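Local coordinates for cellulase (Uncultured bacterium, PDB 6XSO), which probably hydrolyses internal beta-1,4 linkages of cellulose and related plant polysaccharides as a broad-specificity endoglucanase of glycoside hydrolase family 5, subfamily 4, at residues S182-Y194 and Y234-L247. Residues are numbered along the deposited sequence; the frame is centred on the assembly and turned at random. Where two conformers were deposited one is given.
Sequences SWCFASFAASGQY and YAAANGSGNWNAHL
Tyr-194 and His-246 lie almost flat on one another in an offset stack, planes 8° apart and centroids 3.8 Å apart. His-246 ND1 hydrogen-bonds Asp-249 OD2, which, with the stack, would hold the imidazole's rotation. The same histidine meets Phe-185 through its CB, which sits over the ring centre, 3.6 Å from the centroid. Phe-188 CB lies against the opposite face, toward the rim. CG of Phe-185 stands between backbone N and carbonyl carbon (chi1 57°), and the ring's CE2-CZ end meets the Asn-244 amide at about a right angle, CZ 3.3 Å from OD1. Asn-244 OD1 closes an Asx turn by accepting from His-246 N. Further out, the edge of Trp-243 is turned toward Phe-188 in an offset edge-to-face pair, and Cys-184 SG lies at that indole's edge.

Across the loops, Tyr-234 OH donates to Ser-182 O at 2.6 Å and is also hydrogen-bonded to Asp-178 N. Ala-186 CB packs over the phenol face. A phenylalanine here would probably leave Ser-182 O and Asp-178 N without this shared partner. One water links Cys-184 O and Leu-247 O. These loops follow the fourth and fifth strands of the TIM barrel. Aromatic packing carries most of their union, while phenol and water take up backbone carbonyls.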
ATOM      1  N   SER A 182       3.817  14.773  10.860  1.00 21.15           N
ATOM      2  CA  SER A 182       4.276  15.553   9.720  1.00 20.50           C
ATOM      3  C   SER A 182       4.051  14.811   8.408  1.00 21.73           C
ATOM      4  O   SER A 182       4.517  13.679   8.232  1.00 21.23           O
ATOM      5  CB  SER A 182       5.781  15.811   9.829  1.00 20.79           C
ATOM      6  OG  SER A 182       6.131  16.552  10.973  1.00 21.22           O
ATOM      7  N   TRP A 183       3.376  15.472   7.469  1.00 21.25           N
ATOM      8  CA  TRP A 183       3.345  15.018   6.085  1.00 20.37           C
ATOM      9  C   TRP A 183       4.567  15.564   5.342  1.00 20.32           C
ATOM     10  O   TRP A 183       5.327  16.389   5.855  1.00 20.32           O
ATOM     11  CB  TRP A 183       2.014  15.418   5.411  1.00 21.70           C
ATOM     12  CG  TRP A 183       0.850  14.729   6.066  1.00 21.40           C
ATOM     13  CD1 TRP A 183      -0.048  15.278   6.940  1.00 22.75           C
ATOM     14  CD2 TRP A 183       0.505  13.349   5.950  1.00 19.43           C
ATOM     15  NE1 TRP A 183      -0.929  14.325   7.372  1.00 24.20           N
ATOM     16  CE2 TRP A 183      -0.626  13.132   6.765  1.00 20.37           C
ATOM     17  CE3 TRP A 183       0.998  12.284   5.187  1.00 21.36           C
ATOM     18  CZ2 TRP A 183      -1.243  11.888   6.870  1.00 21.86           C
ATOM     19  CZ3 TRP A 183       0.393  11.040   5.305  1.00 22.50           C
ATOM     20  CH2 TRP A 183      -0.718  10.853   6.138  1.00 23.67           C
ATOM     21  N   CYS A 184       4.743  15.084   4.102  1.00 22.12           N
ATOM     22  CA  CYS A 184       5.714  15.608   3.141  1.00 20.58           C
ATOM     23  C   CYS A 184       7.135  15.136   3.428  1.00 21.22           C
ATOM     24  O   CYS A 184       7.790  14.550   2.559  1.00 20.49           O
ATOM     25  CB  CYS A 184       5.681  17.144   3.043  1.00 22.12           C
ATOM     26  SG  CYS A 184       4.047  17.820   2.711  1.00 25.53           S
ATOM     27  N   PHE A 185       7.623  15.385   4.642  1.00 20.35           N
ATOM     28  CA  PHE A 185       8.930  14.911   5.072  1.00 21.64           C
ATOM     29  C   PHE A 185       8.977  14.970   6.595  1.00 20.27           C
ATOM     30  O   PHE A 185       8.223  15.714   7.231  1.00 20.18           O
ATOM     31  CB  PHE A 185      10.064  15.718   4.414  1.00 19.84           C
ATOM     32  CG  PHE A 185      10.007  17.197   4.670  1.00 19.61           C
ATOM     33  CD1 PHE A 185      10.553  17.750   5.821  1.00 21.13           C
ATOM     34  CD2 PHE A 185       9.409  18.048   3.738  1.00 23.84           C
ATOM     35  CE1 PHE A 185      10.491  19.129   6.044  1.00 23.60           C
ATOM     36  CE2 PHE A 185       9.352  19.416   3.963  1.00 22.37           C
ATOM     37  CZ  PHE A 185       9.885  19.949   5.116  1.00 23.74           C
ATOM     38  N   ALA A 186       9.865  14.162   7.182  1.00 20.10           N
ATOM     39  CA  ALA A 186       9.925  14.085   8.635  1.00 20.18           C
ATOM     40  C   ALA A 186      10.276  15.448   9.226  1.00 19.65           C
ATOM     41  O   ALA A 186      11.219  16.117   8.782  1.00 20.78           O
ATOM     42  CB  ALA A 186      10.935  13.036   9.085  1.00 21.60           C
ATOM     43  N   SER A 187       9.497  15.856  10.231  1.00 20.35           N
ATOM     44  CA  SER A 187       9.620  17.103  11.012  1.00 21.87           C
ATOM     45  C   SER A 187       9.051  18.343  10.326  1.00 20.56           C
ATOM     46  O   SER A 187       9.184  19.439  10.862  1.00 23.08           O
ATOM     47  CB  SER A 187      11.043  17.361  11.535  1.00 21.40           C
ATOM     48  OG  SER A 187      11.871  17.999  10.582  1.00 21.23           O
ATOM     49  N   PHE A 188       8.363  18.196   9.186  1.00 21.62           N
ATOM     50  CA  PHE A 188       7.738  19.339   8.515  1.00 21.70           C
ATOM     51  C   PHE A 188       6.784  20.092   9.430  1.00 23.14           C
ATOM     52  O   PHE A 188       6.647  21.314   9.306  1.00 24.64           O
ATOM     53  CB  PHE A 188       7.042  18.841   7.245  1.00 19.95           C
ATOM     54  CG  PHE A 188       6.274  19.900   6.472  1.00 23.20           C
ATOM     55  CD1 PHE A 188       6.889  21.069   6.048  1.00 26.43           C
ATOM     56  CD2 PHE A 188       4.947  19.698   6.153  1.00 27.06           C
ATOM     57  CE1 PHE A 188       6.181  22.015   5.334  1.00 30.22           C
ATOM     58  CE2 PHE A 188       4.239  20.641   5.441  1.00 31.98           C
ATOM     59  CZ  PHE A 188       4.857  21.801   5.036  1.00 29.74           C
ATOM     60  N   ALA A 189       6.140  19.399  10.365  1.00 22.86           N
ATOM     61  CA  ALA A 189       5.168  20.036  11.253  1.00 20.67           C
ATOM     62  C   ALA A 189       5.803  20.685  12.477  1.00 25.73           C
ATOM     63  O   ALA A 189       5.083  21.251  13.310  1.00 26.42           O
ATOM     64  CB  ALA A 189       4.105  19.021  11.676  1.00 24.78           C
ATOM     65  N   ALA A 190       7.128  20.629  12.601  1.00 23.83           N
ATOM     66  CA  ALA A 190       7.795  21.264  13.719  1.00 25.08           C
ATOM     67  C   ALA A 190       7.814  22.781  13.548  1.00 24.54           C
ATOM     68  O   ALA A 190       7.559  23.318  12.468  1.00 27.12           O
ATOM     69  CB  ALA A 190       9.246  20.789  13.809  1.00 25.38           C
ATOM     70  N   SER A 191       8.143  23.475  14.639  1.00 26.36           N
ATOM     71  CA  SER A 191       8.406  24.908  14.556  1.00 28.81           C
ATOM     72  C   SER A 191       9.430  25.174  13.462  1.00 28.63           C
ATOM     73  O   SER A 191      10.433  24.458  13.347  1.00 29.40           O
ATOM     74  CB  SER A 191       8.923  25.412  15.899  1.00 40.08           C
ATOM     75  OG  SER A 191       7.938  25.210  16.897  1.00 51.87           O
ATOM     76  N   GLY A 192       9.163  26.187  12.642  1.00 29.63           N
ATOM     77  CA  GLY A 192      10.078  26.517  11.570  1.00 30.89           C
ATOM     78  C   GLY A 192      10.112  25.519  10.439  1.00 29.30           C
ATOM     79  O   GLY A 192      10.949  25.647   9.541  1.00 28.08           O
ATOM     80  N   GLN A 193       9.221  24.527  10.454  0.59 26.51           N
ATOM     81  CA  GLN A 193       9.093  23.522   9.405  0.59 25.77           C
ATOM     82  C   GLN A 193      10.261  22.544   9.365  0.59 24.24           C
ATOM     83  O   GLN A 193      10.441  21.846   8.363  0.59 24.47           O
ATOM     84  CB  GLN A 193       8.854  24.149   8.025  0.59 26.75           C
ATOM     85  CG  GLN A 193       7.504  24.850   7.898  0.59 31.42           C
ATOM     86  CD  GLN A 193       7.443  26.177   8.633  0.59 32.67           C
ATOM     87  OE1 GLN A 193       8.192  27.106   8.326  0.59 34.64           O
ATOM     88  NE2 GLN A 193       6.541  26.277   9.605  0.59 36.71           N
ATOM     89  N   TYR A 194      11.049  22.458  10.439  1.00 24.27           N
ATOM     90  CA  TYR A 194      12.108  21.458  10.515  1.00 24.21           C
ATOM     91  C   TYR A 194      12.605  21.306  11.948  1.00 22.69           C
ATOM     92  O   TYR A 194      12.678  22.278  12.704  1.00 24.79           O
ATOM     93  CB  TYR A 194      13.297  21.807   9.606  1.00 24.25           C
ATOM     94  CG  TYR A 194      14.200  20.638   9.315  1.00 21.27           C
ATOM     95  CD1 TYR A 194      13.747  19.558   8.560  1.00 23.74           C
ATOM     96  CD2 TYR A 194      15.495  20.597   9.804  1.00 24.76           C
ATOM     97  CE1 TYR A 194      14.562  18.485   8.316  1.00 23.02           C
ATOM     98  CE2 TYR A 194      16.320  19.529   9.550  1.00 22.97           C
ATOM     99  CZ  TYR A 194      15.849  18.480   8.825  1.00 22.41           C
ATOM    100  OH  TYR A 194      16.658  17.394   8.551  1.00 25.78           O
ATOM    101  N   TYR A 234       8.889   7.041   4.544  1.00 19.52           N
ATOM    102  CA  TYR A 234       8.273   7.958   5.494  1.00 19.62           C
ATOM    103  C   TYR A 234       7.006   8.551   4.898  1.00 17.86           C
ATOM    104  O   TYR A 234       7.051   9.151   3.824  1.00 18.25           O
ATOM    105  CB  TYR A 234       9.264   9.113   5.884  1.00 19.58           C
ATOM    106  CG  TYR A 234       8.585  10.065   6.839  1.00 19.09           C
ATOM    107  CD1 TYR A 234       7.838  11.122   6.384  1.00 17.49           C
ATOM    108  CD2 TYR A 234       8.638   9.852   8.219  1.00 18.33           C
ATOM    109  CE1 TYR A 234       7.132  11.939   7.266  1.00 20.03           C
ATOM    110  CE2 TYR A 234       7.953  10.665   9.084  1.00 18.47           C
ATOM    111  CZ  TYR A 234       7.199  11.698   8.602  1.00 19.68           C
ATOM    112  OH  TYR A 234       6.508  12.485   9.495  1.00 20.93           O
ATOM    113  N   ALA A 235       5.868   8.389   5.585  1.00 19.28           N
ATOM    114  CA  ALA A 235       4.561   8.925   5.193  1.00 17.57           C
ATOM    115  C   ALA A 235       4.054   8.402   3.844  1.00 16.81           C
ATOM    116  O   ALA A 235       3.043   8.908   3.319  1.00 19.02           O
ATOM    117  CB  ALA A 235       4.517  10.461   5.202  1.00 19.75           C
ATOM    118  N   ALA A 236       4.716   7.386   3.277  1.00 18.23           N
ATOM    119  CA  ALA A 236       4.530   7.032   1.869  1.00 17.22           C
ATOM    120  C   ALA A 236       4.738   8.252   0.957  1.00 16.46           C
ATOM    121  O   ALA A 236       4.209   8.334  -0.154  1.00 17.79           O
ATOM    122  CB  ALA A 236       3.191   6.327   1.637  1.00 18.37           C
ATOM    123  N   ALA A 237       5.539   9.214   1.418  1.00 17.05           N
ATOM    124  CA  ALA A 237       5.852  10.396   0.634  1.00 18.71           C
ATOM    125  C   ALA A 237       6.679  10.013  -0.588  1.00 20.08           C
ATOM    126  O   ALA A 237       7.475   9.071  -0.561  1.00 19.46           O
ATOM    127  CB  ALA A 237       6.619  11.405   1.498  1.00 20.80           C
ATOM    128  N   ASN A 238       6.495  10.756  -1.673  1.00 19.58           N
ATOM    129  CA  ASN A 238       7.060  10.357  -2.960  1.00 18.93           C
ATOM    130  C   ASN A 238       8.186  11.256  -3.453  1.00 21.35           C
ATOM    131  O   ASN A 238       8.730  11.001  -4.534  1.00 20.08           O
ATOM    132  CB  ASN A 238       5.963  10.255  -4.019  1.00 19.71           C
ATOM    133  CG  ASN A 238       5.249  11.564  -4.243  1.00 21.26           C
ATOM    134  OD1 ASN A 238       5.867  12.631  -4.387  1.00 21.17           O
ATOM    135  ND2 ASN A 238       3.923  11.487  -4.310  1.00 22.36           N
ATOM    136  N   GLY A 239       8.583  12.262  -2.677  1.00 19.93           N
ATOM    137  CA  GLY A 239       9.716  13.090  -3.022  1.00 21.47           C
ATOM    138  C   GLY A 239       9.464  14.185  -4.026  1.00 23.23           C
ATOM    139  O   GLY A 239      10.381  14.964  -4.291  1.00 23.75           O
ATOM    140  N   SER A 240       8.280  14.270  -4.626  1.00 21.68           N
ATOM    141  CA  SER A 240       8.095  15.213  -5.722  1.00 23.20           C
ATOM    142  C   SER A 240       8.049  16.659  -5.228  1.00 24.67           C
ATOM    143  O   SER A 240       7.701  16.945  -4.081  1.00 24.66           O
ATOM    144  CB  SER A 240       6.801  14.902  -6.481  1.00 25.20           C
ATOM    145  OG  SER A 240       5.671  15.123  -5.647  1.00 26.83           O
ATOM    146  N   GLY A 241       8.414  17.574  -6.117  1.00 28.36           N
ATOM    147  CA  GLY A 241       8.395  18.984  -5.810  1.00 27.92           C
ATOM    148  C   GLY A 241       9.776  19.501  -5.445  1.00 25.48           C
ATOM    149  O   GLY A 241      10.681  18.745  -5.088  1.00 26.63           O
ATOM    150  N   ASN A 242       9.932  20.831  -5.556  1.00 25.12           N
ATOM    151  CA  ASN A 242      11.169  21.516  -5.197  1.00 24.31           C
ATOM    152  C   ASN A 242      10.930  22.639  -4.189  1.00 26.02           C
ATOM    153  O   ASN A 242      11.846  23.439  -3.946  1.00 26.43           O
ATOM    154  CB  ASN A 242      11.862  22.085  -6.445  1.00 27.11           C
ATOM    155  CG  ASN A 242      12.160  21.016  -7.481  1.00 27.80           C
ATOM    156  OD1 ASN A 242      12.804  20.007  -7.195  1.00 28.83           O
ATOM    157  ND2 ASN A 242      11.681  21.231  -8.689  1.00 29.77           N
ATOM    158  N   TRP A 243       9.729  22.719  -3.603  1.00 26.40           N
ATOM    159  CA  TRP A 243       9.338  23.858  -2.779  1.00 27.81           C
ATOM    160  C   TRP A 243       9.981  23.849  -1.399  1.00 29.13           C
ATOM    161  O   TRP A 243       9.878  24.846  -0.676  1.00 31.33           O
ATOM    162  CB  TRP A 243       7.796  23.955  -2.688  1.00 30.95           C
ATOM    163  CG  TRP A 243       7.082  22.728  -2.193  1.00 29.09           C
ATOM    164  CD1 TRP A 243       6.549  21.720  -2.944  1.00 28.39           C
ATOM    165  CD2 TRP A 243       6.809  22.398  -0.831  1.00 29.26           C
ATOM    166  NE1 TRP A 243       5.976  20.774  -2.135  1.00 29.93           N
ATOM    167  CE2 TRP A 243       6.119  21.166  -0.831  1.00 30.66           C
ATOM    168  CE3 TRP A 243       7.078  23.024   0.389  1.00 30.08           C
ATOM    169  CZ2 TRP A 243       5.705  20.546   0.337  1.00 29.96           C
ATOM    170  CZ3 TRP A 243       6.672  22.394   1.560  1.00 30.61           C
ATOM    171  CH2 TRP A 243       5.987  21.169   1.521  1.00 31.09           C
ATOM    172  N   ASN A 244      10.638  22.755  -1.021  1.00 25.14           N
ATOM    173  CA  ASN A 244      11.373  22.667   0.231  1.00 24.07           C
ATOM    174  C   ASN A 244      12.547  21.738  -0.030  1.00 23.42           C
ATOM    175  O   ASN A 244      12.392  20.729  -0.722  1.00 24.22           O
ATOM    176  CB  ASN A 244      10.486  22.103   1.351  1.00 26.77           C
ATOM    177  CG  ASN A 244      11.169  22.124   2.710  1.00 26.36           C
ATOM    178  OD1 ASN A 244      12.066  21.323   2.981  1.00 24.89           O
ATOM    179  ND2 ASN A 244      10.739  23.037   3.574  1.00 26.24           N
ATOM    180  N   ALA A 245      13.709  22.081   0.518  1.00 24.31           N
ATOM    181  CA  ALA A 245      14.920  21.305   0.286  1.00 25.28           C
ATOM    182  C   ALA A 245      14.910  19.929   0.936  1.00 27.13           C
ATOM    183  O   ALA A 245      15.846  19.161   0.694  1.00 26.53           O
ATOM    184  CB  ALA A 245      16.148  22.057   0.815  1.00 28.45           C
ATOM    185  N   HIS A 246      13.907  19.602   1.759  1.00 22.18           N
ATOM    186  CA  HIS A 246      13.829  18.304   2.422  1.00 21.86           C
ATOM    187  C   HIS A 246      12.878  17.340   1.743  1.00 21.22           C
ATOM    188  O   HIS A 246      12.725  16.212   2.216  1.00 20.34           O
ATOM    189  CB  HIS A 246      13.409  18.465   3.887  1.00 21.25           C
ATOM    190  CG  HIS A 246      14.403  19.231   4.692  1.00 21.85           C
ATOM    191  ND1 HIS A 246      15.612  18.689   5.072  1.00 27.35           N
ATOM    192  CD2 HIS A 246      14.387  20.496   5.165  1.00 24.14           C
ATOM    193  CE1 HIS A 246      16.303  19.594   5.739  1.00 25.21           C
ATOM    194  NE2 HIS A 246      15.574  20.690   5.834  1.00 26.40           N
ATOM    195  N   LEU A 247      12.274  17.733   0.623  1.00 22.51           N
ATOM    196  CA  LEU A 247      11.246  16.894   0.017  1.00 20.25           C
ATOM    197  C   LEU A 247      11.792  15.551  -0.444  1.00 19.69           C
ATOM    198  O   LEU A 247      11.053  14.567  -0.454  1.00 20.05           O
ATOM    199  CB  LEU A 247      10.593  17.623  -1.145  1.00 21.15           C
ATOM    200  CG  LEU A 247       9.625  18.723  -0.725  1.00 23.22           C
ATOM    201  CD1 LEU A 247       9.258  19.552  -1.928  1.00 27.25           C
ATOM    202  CD2 LEU A 247       8.413  18.112  -0.103  1.00 24.07           C
TER
HETATM  203  O   HOH W   1       8.320  14.166  -0.164  1.00 20.64           O
HETATM  204  O   HOH W   2      12.018  22.923   6.280  1.00 27.25           O